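Local coordinates for protein Alpha/beta hydrolase (Paenibacillus sp. VTT E-133280, PDB 6TJ2) that probably hydrolyses esters such as methyl salicylate, as an extracellular alpha/beta-hydrolase resembling tobacco salicylic acid binding protein 2, at residues F186-F198 with K261-K273. Residues are numbered along the deposited sequence; the frame is centred on the assembly and turned at random.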
loop_
_atom_site.group_PDB
_atom_site.type_symbol
_atom_site.label_atom_id
_atom_site.label_comp_id
_atom_site.label_asym_id
_atom_site.label_seq_id
_atom_site.Cartn_x
_atom_site.Cartn_y
_atom_site.Cartn_z
ATOM N N PHE A 186 -7.088 -14.869 7.492
ATOM C CA PHE A 186 -6.521 -14.533 8.810
ATOM C C PHE A 186 -5.048 -14.905 8.895
ATOM O O PHE A 186 -4.264 -14.257 9.578
ATOM C CB PHE A 186 -7.312 -15.212 9.935
ATOM C CG PHE A 186 -8.619 -14.539 10.263
ATOM C CD1 PHE A 186 -8.832 -14.097 11.558
ATOM C CD2 PHE A 186 -9.645 -14.373 9.358
ATOM C CE1 PHE A 186 -10.019 -13.467 11.917
ATOM C CE2 PHE A 186 -10.847 -13.773 9.728
ATOM C CZ PHE A 186 -11.003 -13.300 11.017
ATOM N N VAL A 187 -4.702 -16.043 8.273
ATOM C CA VAL A 187 -3.312 -16.563 8.287
ATOM C C VAL A 187 -2.823 -16.828 6.851
ATOM O O VAL A 187 -2.166 -17.847 6.544
ATOM C CB VAL A 187 -3.201 -17.795 9.207
ATOM C CG1 VAL A 187 -3.431 -17.413 10.659
ATOM C CG2 VAL A 187 -4.123 -18.923 8.828
ATOM N N ASN A 188 -3.162 -15.942 5.927
ATOM C CA ASN A 188 -2.814 -16.078 4.506
ATOM C C ASN A 188 -1.323 -16.250 4.287
ATOM O O ASN A 188 -0.992 -16.968 3.298
ATOM C CB ASN A 188 -3.350 -14.864 3.718
ATOM C CG ASN A 188 -3.265 -13.513 4.392
ATOM O OD1 ASN A 188 -3.724 -13.357 5.513
ATOM N ND2 ASN A 188 -2.725 -12.533 3.676
ATOM N N THR A 189 -0.434 -15.783 5.132
ATOM C CA THR A 189 1.034 -15.932 4.895
ATOM C C THR A 189 1.575 -17.190 5.573
ATOM O O THR A 189 2.766 -17.470 5.388
ATOM C CB THR A 189 1.801 -14.686 5.350
ATOM O OG1 THR A 189 1.752 -14.592 6.773
ATOM C CG2 THR A 189 1.240 -13.427 4.750
ATOM N N ALA A 190 0.769 -17.912 6.316
ATOM C CA ALA A 190 1.211 -19.157 6.981
ATOM C C ALA A 190 1.218 -20.332 6.007
ATOM O O ALA A 190 0.446 -20.365 5.045
ATOM C CB ALA A 190 0.266 -19.496 8.128
ATOM N N SER A 191 2.050 -21.335 6.338
ATOM C CA SER A 191 1.933 -22.659 5.703
ATOM C C SER A 191 0.630 -23.313 6.155
ATOM O O SER A 191 0.035 -22.881 7.149
ATOM C CB SER A 191 3.123 -23.514 6.067
ATOM O OG SER A 191 3.055 -23.898 7.433
ATOM N N LEU A 192 0.211 -24.358 5.490
ATOM C CA LEU A 192 -1.006 -25.087 5.912
ATOM C C LEU A 192 -0.813 -25.674 7.318
ATOM O O LEU A 192 -1.719 -25.560 8.145
ATOM C CB LEU A 192 -1.314 -26.213 4.946
ATOM C CG LEU A 192 -2.550 -27.005 5.362
ATOM C CD1 LEU A 192 -3.783 -26.137 5.397
ATOM C CD2 LEU A 192 -2.743 -28.202 4.422
ATOM N N ALA A 193 0.346 -26.227 7.636
ATOM C CA ALA A 193 0.545 -26.843 8.971
ATOM C C ALA A 193 0.467 -25.768 10.026
ATOM O O ALA A 193 -0.109 -25.965 11.106
ATOM C CB ALA A 193 1.856 -27.555 9.093
ATOM N N GLN A 194 1.029 -24.598 9.780
ATOM C CA GLN A 194 0.951 -23.454 10.715
ATOM C C GLN A 194 -0.519 -23.012 10.856
ATOM O O GLN A 194 -1.009 -22.796 11.959
ATOM C CB GLN A 194 1.824 -22.284 10.243
ATOM C CG GLN A 194 3.314 -22.536 10.372
ATOM C CD GLN A 194 4.144 -21.459 9.739
ATOM O OE1 GLN A 194 3.728 -20.840 8.732
ATOM N NE2 GLN A 194 5.298 -21.193 10.350
ATOM N N ALA A 195 -1.185 -22.883 9.751
ATOM C CA ALA A 195 -2.591 -22.470 9.729
ATOM C C ALA A 195 -3.453 -23.398 10.586
ATOM O O ALA A 195 -4.316 -22.956 11.352
ATOM C CB ALA A 195 -3.108 -22.380 8.315
ATOM N N GLN A 196 -3.208 -24.691 10.439
ATOM C CA GLN A 196 -3.986 -25.698 11.209
ATOM C C GLN A 196 -3.677 -25.509 12.690
ATOM O O GLN A 196 -4.621 -25.569 13.513
ATOM C CB GLN A 196 -3.626 -27.095 10.726
ATOM C CG GLN A 196 -4.104 -27.448 9.316
ATOM C CD GLN A 196 -3.444 -28.644 8.673
ATOM O OE1 GLN A 196 -2.333 -28.978 9.052
ATOM N NE2 GLN A 196 -4.174 -29.274 7.767
ATOM N N ALA A 197 -2.420 -25.340 13.053
ATOM C CA ALA A 197 -2.040 -25.161 14.468
ATOM C C ALA A 197 -2.705 -23.909 15.022
ATOM O O ALA A 197 -3.265 -23.883 16.127
ATOM C CB ALA A 197 -0.555 -25.087 14.633
ATOM N N PHE A 198 -2.704 -22.816 14.275
ATOM C CA PHE A 198 -3.289 -21.540 14.723
ATOM C C PHE A 198 -4.811 -21.647 14.779
ATOM O O PHE A 198 -5.433 -21.084 15.701
ATOM C CB PHE A 198 -2.855 -20.380 13.833
ATOM C CG PHE A 198 -1.359 -20.180 13.767
ATOM C CD1 PHE A 198 -0.541 -20.495 14.816
ATOM C CD2 PHE A 198 -0.823 -19.648 12.633
ATOM C CE1 PHE A 198 0.843 -20.266 14.767
ATOM C CE2 PHE A 198 0.552 -19.423 12.578
ATOM C CZ PHE A 198 1.361 -19.752 13.609
ATOM N N LYS A 261 5.407 -5.831 7.782
ATOM C CA LYS A 261 5.052 -6.958 6.915
ATOM C C LYS A 261 4.446 -8.074 7.751
ATOM O O LYS A 261 5.047 -8.504 8.732
ATOM C CB LYS A 261 6.322 -7.418 6.190
ATOM C CG LYS A 261 6.129 -8.650 5.314
ATOM C CD LYS A 261 7.333 -9.209 4.496
ATOM C CE LYS A 261 6.939 -10.214 3.404
ATOM N NZ LYS A 261 5.791 -9.772 2.553
ATOM N N GLY A 262 3.292 -8.540 7.339
ATOM C CA GLY A 262 2.624 -9.668 7.970
ATOM C C GLY A 262 1.136 -9.672 7.764
ATOM O O GLY A 262 0.608 -8.933 6.967
ATOM N N ASP A 263 0.488 -10.555 8.524
ATOM C CA ASP A 263 -0.973 -10.777 8.388
ATOM C C ASP A 263 -1.632 -10.774 9.762
ATOM O O ASP A 263 -1.019 -10.369 10.742
ATOM C CB ASP A 263 -1.207 -12.060 7.589
ATOM C CG ASP A 263 -0.798 -13.292 8.353
ATOM O OD1 ASP A 263 -0.568 -13.196 9.599
ATOM O OD2 ASP A 263 -0.760 -14.389 7.692
ATOM N N HIS A 264 -2.900 -11.138 9.823
ATOM C CA HIS A 264 -3.645 -10.948 11.067
ATOM C C HIS A 264 -3.149 -11.821 12.212
ATOM O O HIS A 264 -3.018 -11.310 13.329
ATOM C CB HIS A 264 -5.138 -11.219 10.806
ATOM C CG HIS A 264 -6.040 -10.557 11.777
ATOM N ND1 HIS A 264 -6.025 -9.211 11.968
ATOM C CD2 HIS A 264 -7.041 -11.035 12.577
ATOM C CE1 HIS A 264 -6.998 -8.871 12.785
ATOM N NE2 HIS A 264 -7.638 -9.951 13.210
ATOM N N MET A 265 -2.930 -13.099 11.978
ATOM C CA MET A 265 -2.659 -14.023 13.127
ATOM C C MET A 265 -1.414 -14.883 12.952
ATOM O O MET A 265 -1.068 -15.564 13.932
ATOM C CB MET A 265 -3.873 -14.894 13.418
ATOM C CG MET A 265 -5.043 -14.070 13.801
ATOM S SD MET A 265 -6.296 -15.117 14.561
ATOM C CE MET A 265 -7.306 -13.908 15.401
ATOM N N THR A 266 -0.672 -14.824 11.858
ATOM C CA THR A 266 0.573 -15.636 11.738
ATOM C C THR A 266 1.733 -14.913 12.427
ATOM O O THR A 266 2.518 -15.512 13.178
ATOM C CB THR A 266 0.927 -15.821 10.261
ATOM O OG1 THR A 266 -0.191 -16.378 9.569
ATOM C CG2 THR A 266 2.164 -16.662 10.052
ATOM N N THR A 267 1.904 -13.637 12.115
ATOM C CA THR A 267 3.199 -12.959 12.293
ATOM C C THR A 267 3.547 -12.796 13.742
ATOM O O THR A 267 4.739 -12.863 14.100
ATOM C CB THR A 267 3.168 -11.638 11.528
ATOM O OG1 THR A 267 2.521 -11.834 10.261
ATOM C CG2 THR A 267 4.557 -11.053 11.291
ATOM N N VAL A 268 2.569 -12.607 14.602
ATOM C CA VAL A 268 2.888 -12.475 16.056
ATOM C C VAL A 268 3.455 -13.784 16.588
ATOM O O VAL A 268 4.085 -13.817 17.679
ATOM C CB VAL A 268 1.687 -12.046 16.911
ATOM C CG1 VAL A 268 1.278 -10.642 16.516
ATOM C CG2 VAL A 268 0.560 -13.051 16.871
ATOM N N ARG A 269 3.235 -14.906 15.906
ATOM C CA ARG A 269 3.792 -16.230 16.314
ATOM C C ARG A 269 5.089 -16.491 15.595
ATOM O O ARG A 269 6.015 -17.016 16.242
ATOM C CB ARG A 269 2.844 -17.385 16.005
ATOM C CG ARG A 269 1.771 -17.522 17.053
ATOM C CD ARG A 269 0.496 -16.917 16.547
ATOM N NE ARG A 269 -0.528 -17.250 17.516
ATOM C CZ ARG A 269 -1.811 -17.419 17.230
ATOM N NH1 ARG A 269 -2.306 -17.143 16.046
ATOM N NH2 ARG A 269 -2.610 -17.825 18.186
ATOM N N THR A 270 5.211 -16.174 14.312
ATOM C CA THR A 270 6.377 -16.598 13.495
ATOM C C THR A 270 7.495 -15.579 13.530
ATOM O O THR A 270 8.643 -15.970 13.268
ATOM C CB THR A 270 5.925 -16.950 12.079
ATOM O OG1 THR A 270 5.351 -15.747 11.561
ATOM C CG2 THR A 270 4.899 -18.063 12.074
ATOM N N GLU A 271 7.209 -14.300 13.687
ATOM C CA GLU A 271 8.203 -13.229 13.661
ATOM C C GLU A 271 8.059 -12.372 14.877
ATOM O O GLU A 271 7.927 -11.156 14.779
ATOM C CB GLU A 271 8.086 -12.387 12.385
ATOM C CG GLU A 271 8.312 -13.177 11.113
ATOM C CD GLU A 271 9.739 -13.652 10.863
ATOM O OE1 GLU A 271 10.679 -13.177 11.533
ATOM O OE2 GLU A 271 9.944 -14.500 9.908
ATOM N N PRO A 272 8.124 -12.947 16.097
ATOM C CA PRO A 272 7.844 -12.175 17.303
ATOM C C PRO A 272 8.885 -11.096 17.568
ATOM O O PRO A 272 8.545 -10.083 18.185
ATOM C CB PRO A 272 7.783 -13.224 18.435
ATOM C CG PRO A 272 8.618 -14.399 17.875
ATOM C CD PRO A 272 8.342 -14.372 16.379
ATOM N N LYS A 273 10.167 -11.302 17.217
ATOM C CA LYS A 273 11.165 -10.261 17.479
ATOM C C LYS A 273 10.868 -9.042 16.618
ATOM O O LYS A 273 10.900 -7.914 17.113
ATOM C CB LYS A 273 12.563 -10.819 17.212
ATOM C CG LYS A 273 13.682 -9.841 17.524
ATOM C CD LYS A 273 15.041 -10.353 17.082
ATOM C CE LYS A 273 16.048 -9.232 16.903
ATOM N NZ LYS A 273 17.406 -9.660 17.318
HETATM O O HOH W 1 -4.658 -11.492 7.300
HETATM O O HOH W 2 3.697 -13.597 8.472
HETATM O O HOH W 3 -4.836 -18.379 16.195
#
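Asp-263 and Thr-189 join the loop that carries the probable catalytic histidine of this alpha/beta-hydrolase fold to the turn ahead of helix 192-200. Followed outward, Asp-263 first sets its CB 3.5 Å from OD1 of Asn-188, an amide whose ND2 donates to Phe-257 O of a neighbouring subunit. With chi1 at 69°, CG is wedged between its own N and C, which turns the carboxylate back over its own loop. There Asp-263 OD1 takes the backbone N of Thr-266 on its syn side, an Asx motif. Asp-263 OD2 accepts three bonds, the first from Thr-266 OG1 on the syn lone pair. Thr-189 N reaches the anti lone pair of Asp-263 OD2 at 2.9 Å. A threonine suits this place because it adds a hydroxyl donor beside that N: Thr-189 OG1 meets Asp-263 OD2 from above the carboxylate plane at 2.7 Å. A short acid suits a spot where four donors converge; an alanine here would probably leave the N and OG1 of both Thr-189 and Thr-266 without these acceptors.

Next door, Met-265 N donates to Phe-186 O. His-264, whose ND1 bonds Asp-234 in what looks like a Ser-His-Asp triad with Ser-117, turns its ring edge to the face of Phe-186 in an offset edge-to-face pair, planes at 88°. The same phenyl ring receives Met-265 SD at its edge, a Met-aromatic contact.

Farther along, Phe-198 offers the bent Arg-269 chain an aromatic face for a CH-pi contact, Arg-269 CD lying 4.2 Å from the ring centroid. The guanidinium follows, one face on Phe-198 CD1, and in its plane Arg-269 NH1 donates to Met-265 O at 2.9 Å and to a water that in turn donates to Phe-198 O.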